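Local coordinates for protein GCN5-related N-acetyltransferase (PDB 4J3G) that probably transfers an acetyl group from acetyl-coenzyme A to an amine, perhaps the N-terminal alanine of a ribosomal protein, at residues L24-A29 and G120-A125; A39-A44 and T55-E60; A149-H154 and F159-T164. All coordinates share one frame; numbering follows the deposited sequence.

All three contacts belong to one GNAT acetyltransferase domain, built round a mixed seven-stranded sheet. Contact 1 joins the edge strand 25-28 to helix 119-133; its centre is about 20 Å from that of contact 2, which ties helix 34-47 to the loop leading into helix 59-72 and falls, in sequence, between the two halves of contact 1. Contact 3 comes last, where helix 148-156 passes to the other edge strand, 160-171, about 26 Å from contact 2 between centres. Contacts 1 and 3 touch through L124 and L153. Contact 1 thus lies beside the sulfate-bound helix end where relatives bind the pyrophosphate of acetyl-CoA, with contact 3 packed against that same helix.

Contact 1 of 3, residues L24-A29 and G120-A125; sequences LLIRHA and GRTLLA. With SO4 (sulfate ion), chain E.
I26 on strand 25-28 sets its ethyl arm against the branched side chain of T122 on helix 119-133, and the two side chains cross obliquely. Two successive carbons of the isoleucine, CG1 and CD1, each lie 3.8 Å from T122 CG2, so the threonine methyl rests on the bend of that arm rather than on its end alone. The first torsion of T122 (chi1 -58°) separates its two branches: CG2 stands anti to the backbone N and meets I26, while OG1 stays beside that N and hydrogen-bonds to G118 O, one turn back in the chain. The hydroxyl thus finds its polar partner in the carbonyl of G118, just before the helix, and its oxygen still touches L24 by van der Waals contact. Further along the arm, I26 CD1 also reaches L123 CD2 at 4.0 Å; L123 is buried, its other neighbours including V108 on strand 103-110.

This is edge packing in the GNAT fold: the outermost strand 25-28, which hydrogen-bonds through its backbone to strand 76-81, closes against the helix that begins within the family's Arg/Gln-x-x-Gly-x-Gly/Ala motif. In acetyltransferases of this kind the amino end of that helix receives the pyrophosphate of acetyl-CoA. Here a sulfate ion, probably from the crystallisation liquor, takes a bond from G120 N to its O2 (2.9 Å, N-H...O angle 154°), with G116 N and R115 NE also gripping it, consistent with a phosphate subsite.

Two residues before I26, L24 approaches T122 from the hydroxyl side. Its CD1 lies 3.8 Å from T122 OG1 and 4.0 Å from T122 CB.

Contact 2 of 3, residues A39-A44 and T55-E60; sequences AIYNDA and TLVDLE
N42 holds its CG anti to the carbonyl carbon (chi1 -81°), which carries the flat amide of the asparagine to the backbone of V57; separately, the first torsion of V57 leaves CG2 between its backbone N and carbonyl carbon, where it meets Y41. The contact joins the first two helices of the GNAT fold, 34-47 and 59-72, through the extended lead-in to the second; in relatives this region helps to shape the acceptor side of the active site, and it may do so here.

The amide of N42 grips both polar atoms of one residue. V57 N donates to N42 OD1 over 2.9 Å at 170°, and N42 ND2 donates to V57 O, also over 2.9 Å, at 174°. V57 O lies almost exactly in the plane of the N42 amide, whereas seen from V57 the donor ND2 is tilted from the carbonyl plane. Two nearly straight bonds to a single extended residue fix the rotation of the amide and hold the chain to the helix just before D58, whose OD1 caps N61 N at the start of helix 59-72. L56 CA also lies 3.4 Å from N42 OD1.

One residue earlier, Y41 brings the CD2-CE2 side of its ring up to V57. V57 CG2 sits 3.7 Å from Y41 CE2 and approaches obliquely; the two side chains cross at about a right angle. R62 makes a cation-pi contact with this ring, and N53 ND2 is hydrogen-bonded to its hydroxyl. Two residues before V57, T55 O receives a 2.7 Å bond from a water that also lies 2.9 Å from Y41 OH.

Contact 3 of 3, residues A149-H154 and F159-T164; sequences ASIALH and FEECGT
S150 O is gripped twice by H154: the ring ND1 donates to it at 2.9 Å (159°) and the backbone N of H154 at 3.0 Å, from opposite faces of the carbonyl plane. ND1 stands well above that plane, while the oxygen lies near the plane of the imidazole ring. The ND1 bond helps to set the ring rotation, so that the far edge of H154 points at the face of F159. Its CD2 hovers 4.1 Å above the phenyl plane, over the centre of the F159 ring, in a T-shaped stack with centroids 5.2 Å apart and planes at 82°. In the GNAT fold this is where helix 148-156, the link of a beta-alpha-beta crossover from strand 138-144, turns into strand 160-171; both rings are buried, touching helix 119-133. At the turn itself F159 N makes only a weak bond to H154 O, at 3.3 Å. Further out, E161 extends to place OE2 3.6 Å from I151 CG2, and that oxygen is salt-bridged to R155. Next along the strand C162 and G163 both face F180 in a classic beta bulge, and C162 packs on T164 of the second subunit.

Contact 1 of 3, residues L24-A29 and G120-A125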
loop_
_atom_site.group_PDB
_atom_site.type_symbol
_atom_site.label_atom_id
_atom_site.label_comp_id
_atom_site.label_asym_id
_atom_site.label_seq_id
_atom_site.Cartn_x
_atom_site.Cartn_y
_atom_site.Cartn_z
ATOM N N LEU A 24 11.739 -28.201 12.652
ATOM C CA LEU A 24 10.623 -27.800 11.774
ATOM C C LEU A 24 10.826 -28.329 10.355
ATOM O O LEU A 24 11.958 -28.412 9.862
ATOM C CB LEU A 24 10.488 -26.278 11.720
ATOM C CG LEU A 24 10.288 -25.516 13.027
ATOM C CD1 LEU A 24 10.399 -24.011 12.811
ATOM C CD2 LEU A 24 8.928 -25.857 13.607
ATOM N N LEU A 25 9.726 -28.701 9.716
ATOM C CA LEU A 25 9.698 -28.962 8.270
ATOM C C LEU A 25 9.013 -27.783 7.614
ATOM O O LEU A 25 7.888 -27.479 7.964
ATOM C CB LEU A 25 8.873 -30.211 7.993
ATOM C CG LEU A 25 8.316 -30.425 6.579
ATOM C CD1 LEU A 25 9.450 -30.741 5.621
ATOM C CD2 LEU A 25 7.267 -31.544 6.580
ATOM N N ILE A 26 9.686 -27.127 6.676
ATOM C CA ILE A 26 9.081 -26.045 5.880
ATOM C C ILE A 26 8.744 -26.605 4.507
ATOM O O ILE A 26 9.596 -27.216 3.863
ATOM C CB ILE A 26 10.041 -24.850 5.712
ATOM C CG1 ILE A 26 10.615 -24.434 7.059
ATOM C CG2 ILE A 26 9.338 -23.677 5.028
ATOM C CD1 ILE A 26 9.587 -23.919 8.048
ATOM N N ARG A 27 7.500 -26.412 4.068
ATOM C CA ARG A 27 7.046 -26.880 2.765
ATOM C C ARG A 27 5.918 -26.006 2.279
ATOM O O ARG A 27 5.397 -25.156 3.027
ATOM C CB ARG A 27 6.539 -28.346 2.863
ATOM C CG ARG A 27 5.338 -28.514 3.783
ATOM C CD ARG A 27 4.748 -29.920 3.785
ATOM N NE ARG A 27 3.722 -30.070 4.826
ATOM C CZ ARG A 27 2.457 -29.635 4.732
ATOM N NH1 ARG A 27 2.028 -28.995 3.657
ATOM N NH2 ARG A 27 1.620 -29.820 5.745
ATOM N N HIS A 28 5.523 -26.197 1.031
ATOM C CA HIS A 28 4.430 -25.431 0.475
ATOM C C HIS A 28 3.098 -25.913 1.000
ATOM O O HIS A 28 2.914 -27.111 1.211
ATOM C CB HIS A 28 4.413 -25.505 -1.032
ATOM C CG HIS A 28 5.560 -24.801 -1.671
ATOM N ND1 HIS A 28 5.466 -23.513 -2.145
ATOM C CD2 HIS A 28 6.837 -25.189 -1.883
ATOM C CE1 HIS A 28 6.635 -23.139 -2.633
ATOM N NE2 HIS A 28 7.487 -24.135 -2.482
ATOM N N ALA A 29 2.169 -24.972 1.187
ATOM C CA ALA A 29 0.833 -25.281 1.694
ATOM C C ALA A 29 0.020 -26.034 0.656
ATOM O O ALA A 29 0.079 -25.731 -0.532
ATOM C CB ALA A 29 0.087 -23.995 2.063
ATOM N N GLY A 120 8.883 -18.237 13.379
ATOM C CA GLY A 120 8.762 -17.072 12.495
ATOM C C GLY A 120 10.065 -16.791 11.740
ATOM O O GLY A 120 10.064 -16.474 10.569
ATOM N N ARG A 121 11.184 -16.894 12.441
ATOM C CA ARG A 121 12.471 -16.617 11.834
ATOM C C ARG A 121 12.807 -17.663 10.754
ATOM O O ARG A 121 13.233 -17.300 9.661
ATOM C CB ARG A 121 13.567 -16.569 12.900
ATOM C CG ARG A 121 14.845 -15.903 12.399
ATOM C CD ARG A 121 15.920 -15.717 13.483
ATOM N NE ARG A 121 17.228 -15.537 12.851
ATOM C CZ ARG A 121 18.265 -14.892 13.374
ATOM N NH1 ARG A 121 18.198 -14.328 14.601
ATOM N NH2 ARG A 121 19.394 -14.824 12.663
ATOM N N THR A 122 12.489 -18.924 11.004
ATOM C CA THR A 122 12.730 -20.006 10.025
ATOM C C THR A 122 11.837 -19.838 8.755
ATOM O O THR A 122 12.270 -20.057 7.614
ATOM C CB THR A 122 12.412 -21.387 10.646
ATOM O OG1 THR A 122 13.224 -21.602 11.828
ATOM C CG2 THR A 122 12.674 -22.517 9.667
ATOM N N LEU A 123 10.565 -19.531 8.978
ATOM C CA LEU A 123 9.683 -19.208 7.887
ATOM C C LEU A 123 10.174 -18.016 7.045
ATOM O O LEU A 123 10.128 -18.079 5.807
ATOM C CB LEU A 123 8.287 -18.921 8.400
ATOM C CG LEU A 123 7.485 -20.156 8.781
ATOM C CD1 LEU A 123 6.303 -19.741 9.634
ATOM C CD2 LEU A 123 7.054 -20.922 7.542
ATOM N N LEU A 124 10.577 -16.922 7.704
ATOM C CA LEU A 124 11.031 -15.728 6.996
ATOM C C LEU A 124 12.228 -16.088 6.146
ATOM O O LEU A 124 12.310 -15.738 4.943
ATOM C CB LEU A 124 11.415 -14.629 8.004
ATOM C CG LEU A 124 11.845 -13.295 7.440
ATOM C CD1 LEU A 124 10.799 -12.773 6.474
ATOM C CD2 LEU A 124 12.107 -12.281 8.564
ATOM N N ALA A 125 13.171 -16.824 6.750
ATOM C CA ALA A 125 14.362 -17.171 6.017
ATOM C C ALA A 125 14.037 -17.944 4.749
ATOM O O ALA A 125 14.646 -17.705 3.711
ATOM C CB ALA A 125 15.347 -17.943 6.884
HETATM S S SO4 E . 8.030 -15.949 16.859
HETATM O O1 SO4 E . 9.137 -15.421 17.716
HETATM O O2 SO4 E . 8.554 -17.086 16.033
HETATM O O3 SO4 E . 7.033 -16.520 17.805
HETATM O O4 SO4 E . 7.456 -14.850 16.034
#

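Contact 2 of 3, residues A39-A44 and T55-E60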
loop_
_atom_site.group_PDB
_atom_site.type_symbol
_atom_site.label_atom_id
_atom_site.label_comp_id
_atom_site.label_asym_id
_atom_site.label_seq_id
_atom_site.Cartn_x
_atom_site.Cartn_y
_atom_site.Cartn_z
ATOM N N ALA A 39 -7.219 -21.451 11.328
ATOM C CA ALA A 39 -7.142 -21.338 12.783
ATOM C C ALA A 39 -6.098 -20.296 13.179
ATOM O O ALA A 39 -6.323 -19.468 14.046
ATOM C CB ALA A 39 -6.812 -22.690 13.414
ATOM N N ILE A 40 -4.976 -20.317 12.479
ATOM C CA ILE A 40 -3.870 -19.402 12.774
ATOM C C ILE A 40 -4.271 -17.985 12.377
ATOM O O ILE A 40 -4.096 -17.046 13.127
ATOM C CB ILE A 40 -2.584 -19.863 12.057
ATOM C CG1 ILE A 40 -2.128 -21.195 12.667
ATOM C CG2 ILE A 40 -1.452 -18.810 12.147
ATOM C CD1 ILE A 40 -1.200 -21.971 11.747
ATOM N N TYR A 41 -4.848 -17.850 11.202
ATOM C CA TYR A 41 -5.294 -16.552 10.753
ATOM C C TYR A 41 -6.367 -15.937 11.674
ATOM O O TYR A 41 -6.217 -14.799 12.146
ATOM C CB TYR A 41 -5.822 -16.650 9.374
ATOM C CG TYR A 41 -6.355 -15.341 8.834
ATOM C CD1 TYR A 41 -5.519 -14.427 8.242
ATOM C CD2 TYR A 41 -7.696 -15.016 8.951
ATOM C CE1 TYR A 41 -6.015 -13.213 7.741
ATOM C CE2 TYR A 41 -8.198 -13.813 8.450
ATOM C CZ TYR A 41 -7.343 -12.924 7.843
ATOM O OH TYR A 41 -7.833 -11.694 7.431
ATOM N N ASN A 42 -7.436 -16.682 11.989
ATOM C CA ASN A 42 -8.439 -16.139 12.916
ATOM C C ASN A 42 -7.914 -15.838 14.344
ATOM O O ASN A 42 -8.378 -14.891 14.987
ATOM C CB ASN A 42 -9.667 -17.056 12.994
ATOM C CG ASN A 42 -10.647 -16.867 11.834
ATOM O OD1 ASN A 42 -10.730 -15.807 11.190
ATOM N ND2 ASN A 42 -11.455 -17.886 11.620
ATOM N N ASP A 43 -6.962 -16.640 14.811
ATOM C CA ASP A 43 -6.279 -16.391 16.076
ATOM C C ASP A 43 -5.594 -15.027 16.021
ATOM O O ASP A 43 -5.797 -14.226 16.914
ATOM C CB ASP A 43 -5.246 -17.479 16.354
ATOM C CG ASP A 43 -4.882 -17.609 17.856
ATOM O OD1 ASP A 43 -4.894 -16.623 18.633
ATOM O OD2 ASP A 43 -4.610 -18.756 18.261
ATOM N N ALA A 44 -4.841 -14.780 14.945
ATOM C CA ALA A 44 -4.178 -13.449 14.747
ATOM C C ALA A 44 -5.198 -12.303 14.682
ATOM O O ALA A 44 -4.980 -11.214 15.274
ATOM C CB ALA A 44 -3.308 -13.450 13.523
ATOM N N THR A 55 -12.347 -8.943 11.521
ATOM C CA THR A 55 -13.447 -9.794 11.112
ATOM C C THR A 55 -12.977 -11.216 10.923
ATOM O O THR A 55 -12.086 -11.476 10.137
ATOM C CB THR A 55 -14.057 -9.293 9.804
ATOM O OG1 THR A 55 -14.550 -7.971 10.001
ATOM C CG2 THR A 55 -15.231 -10.193 9.365
ATOM N N LEU A 56 -13.590 -12.158 11.643
ATOM C CA LEU A 56 -13.264 -13.587 11.462
ATOM C C LEU A 56 -13.736 -14.070 10.097
ATOM O O LEU A 56 -14.786 -13.637 9.590
ATOM C CB LEU A 56 -13.945 -14.454 12.539
ATOM C CG LEU A 56 -13.292 -14.481 13.921
ATOM C CD1 LEU A 56 -13.289 -13.095 14.530
ATOM C CD2 LEU A 56 -13.962 -15.493 14.835
ATOM N N VAL A 57 -12.996 -15.014 9.538
ATOM C CA VAL A 57 -13.337 -15.599 8.230
ATOM C C VAL A 57 -13.590 -17.098 8.354
ATOM O O VAL A 57 -13.381 -17.711 9.418
ATOM C CB VAL A 57 -12.261 -15.302 7.134
ATOM C CG1 VAL A 57 -12.041 -13.806 6.973
ATOM C CG2 VAL A 57 -10.951 -16.010 7.426
ATOM N N ASP A 58 -14.056 -17.684 7.253
ATOM C CA ASP A 58 -14.396 -19.096 7.196
ATOM C C ASP A 58 -13.481 -19.840 6.240
ATOM O O ASP A 58 -12.614 -19.241 5.570
ATOM C CB ASP A 58 -15.882 -19.288 6.850
ATOM C CG ASP A 58 -16.283 -18.681 5.514
ATOM O OD1 ASP A 58 -15.435 -18.374 4.660
ATOM O OD2 ASP A 58 -17.492 -18.564 5.274
ATOM N N LEU A 59 -13.634 -21.160 6.219
ATOM C CA LEU A 59 -12.749 -22.005 5.469
ATOM C C LEU A 59 -12.735 -21.603 3.986
ATOM O O LEU A 59 -11.646 -21.533 3.371
ATOM C CB LEU A 59 -13.150 -23.468 5.638
ATOM C CG LEU A 59 -12.080 -24.467 5.222
ATOM C CD1 LEU A 59 -10.855 -24.418 6.127
ATOM C CD2 LEU A 59 -12.688 -25.876 5.261
ATOM N N GLU A 60 -13.915 -21.264 3.451
ATOM C CA GLU A 60 -14.051 -20.918 2.034
ATOM C C GLU A 60 -13.224 -19.680 1.701
ATOM O O GLU A 60 -12.638 -19.611 0.641
ATOM C CB GLU A 60 -15.536 -20.706 1.656
ATOM C CG GLU A 60 -15.819 -20.229 0.218
ATOM C CD GLU A 60 -15.199 -21.107 -0.895
ATOM O OE1 GLU A 60 -15.097 -22.347 -0.734
ATOM O OE2 GLU A 60 -14.817 -20.544 -1.957
HETATM O O HOH W 1 -10.401 -10.695 8.172
#

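Contact 3 of 3, residues A149-H154 and F159-T164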
loop_
_atom_site.group_PDB
_atom_site.type_symbol
_atom_site.label_atom_id
_atom_site.label_comp_id
_atom_site.label_asym_id
_atom_site.label_seq_id
_atom_site.Cartn_x
_atom_site.Cartn_y
_atom_site.Cartn_z
ATOM N N ALA A 149 9.903 -7.218 18.974
ATOM C CA ALA A 149 10.288 -8.588 18.632
ATOM C C ALA A 149 10.201 -8.860 17.165
ATOM O O ALA A 149 11.142 -9.375 16.567
ATOM C CB ALA A 149 9.460 -9.581 19.394
ATOM N N SER A 150 9.092 -8.476 16.544
ATOM C CA SER A 150 8.983 -8.689 15.118
ATOM C C SER A 150 10.019 -7.862 14.340
ATOM O O SER A 150 10.601 -8.336 13.367
ATOM C CB SER A 150 7.574 -8.373 14.600
ATOM O OG SER A 150 7.512 -8.686 13.211
ATOM N N ILE A 151 10.249 -6.635 14.773
ATOM C CA ILE A 151 11.216 -5.763 14.096
ATOM C C ILE A 151 12.621 -6.400 14.179
ATOM O O ILE A 151 13.341 -6.485 13.162
ATOM C CB ILE A 151 11.179 -4.353 14.701
ATOM C CG1 ILE A 151 9.837 -3.671 14.335
ATOM C CG2 ILE A 151 12.315 -3.504 14.200
ATOM C CD1 ILE A 151 9.463 -2.523 15.247
ATOM N N ALA A 152 12.994 -6.859 15.370
ATOM C CA ALA A 152 14.329 -7.475 15.566
ATOM C C ALA A 152 14.458 -8.773 14.719
ATOM O O ALA A 152 15.530 -9.079 14.176
ATOM C CB ALA A 152 14.542 -7.764 17.043
ATOM N N LEU A 153 13.369 -9.537 14.641
ATOM C CA LEU A 153 13.352 -10.764 13.852
ATOM C C LEU A 153 13.641 -10.435 12.378
ATOM O O LEU A 153 14.510 -11.041 11.748
ATOM C CB LEU A 153 12.002 -11.503 14.054
ATOM C CG LEU A 153 11.690 -12.858 13.403
ATOM C CD1 LEU A 153 10.605 -13.621 14.180
ATOM C CD2 LEU A 153 11.237 -12.656 11.983
ATOM N N HIS A 154 12.898 -9.475 11.823
ATOM C CA HIS A 154 13.137 -9.048 10.449
ATOM C C HIS A 154 14.531 -8.459 10.284
ATOM O O HIS A 154 15.209 -8.769 9.348
ATOM C CB HIS A 154 12.064 -8.056 9.987
ATOM C CG HIS A 154 10.735 -8.691 9.692
ATOM N ND1 HIS A 154 9.885 -9.125 10.680
ATOM C CD2 HIS A 154 10.087 -8.895 8.519
ATOM C CE1 HIS A 154 8.787 -9.623 10.129
ATOM N NE2 HIS A 154 8.875 -9.473 8.822
ATOM N N PHE A 159 16.562 -7.058 6.870
ATOM C CA PHE A 159 15.639 -5.966 6.651
ATOM C C PHE A 159 16.145 -4.698 7.373
ATOM O O PHE A 159 16.751 -4.807 8.440
ATOM C CB PHE A 159 14.258 -6.307 7.175
ATOM C CG PHE A 159 13.490 -7.241 6.293
ATOM C CD1 PHE A 159 13.810 -8.599 6.224
ATOM C CD2 PHE A 159 12.444 -6.773 5.519
ATOM C CE1 PHE A 159 13.099 -9.458 5.369
ATOM C CE2 PHE A 159 11.714 -7.636 4.710
ATOM C CZ PHE A 159 12.067 -8.971 4.616
ATOM N N GLU A 160 15.909 -3.527 6.765
ATOM C CA GLU A 160 16.227 -2.217 7.361
ATOM C C GLU A 160 14.950 -1.428 7.534
ATOM O O GLU A 160 14.000 -1.607 6.757
ATOM C CB GLU A 160 17.220 -1.412 6.489
ATOM C CG GLU A 160 18.554 -2.125 6.217
ATOM C CD GLU A 160 19.724 -1.172 5.898
ATOM O OE1 GLU A 160 19.515 -0.068 5.320
ATOM O OE2 GLU A 160 20.874 -1.527 6.235
ATOM N N GLU A 161 14.924 -0.536 8.524
ATOM C CA GLU A 161 13.754 0.324 8.702
ATOM C C GLU A 161 13.687 1.410 7.642
ATOM O O GLU A 161 14.684 2.030 7.293
ATOM C CB GLU A 161 13.725 0.988 10.075
ATOM C CG GLU A 161 13.726 0.025 11.209
ATOM C CD GLU A 161 13.369 0.677 12.531
ATOM O OE1 GLU A 161 13.202 1.956 12.599
ATOM O OE2 GLU A 161 13.226 -0.106 13.486
ATOM N N CYS A 162 12.487 1.663 7.168
ATOM C CA CYS A 162 12.217 2.727 6.206
ATOM C C CYS A 162 11.685 3.911 6.980
ATOM O O CYS A 162 12.165 5.027 6.809
ATOM C CB CYS A 162 11.204 2.237 5.213
ATOM S SG CYS A 162 11.838 0.848 4.242
ATOM N N GLY A 163 10.701 3.682 7.834
ATOM C CA GLY A 163 10.021 4.760 8.531
ATOM C C GLY A 163 8.660 4.356 9.011
ATOM O O GLY A 163 8.211 3.244 8.742
ATOM N N THR A 164 8.010 5.247 9.754
ATOM C CA THR A 164 6.754 4.907 10.416
ATOM C C THR A 164 5.644 5.850 10.000
ATOM O O THR A 164 5.789 7.076 10.065
ATOM C CB THR A 164 6.933 4.981 11.945
ATOM O OG1 THR A 164 7.964 4.081 12.334
ATOM C CG2 THR A 164 5.676 4.617 12.663
#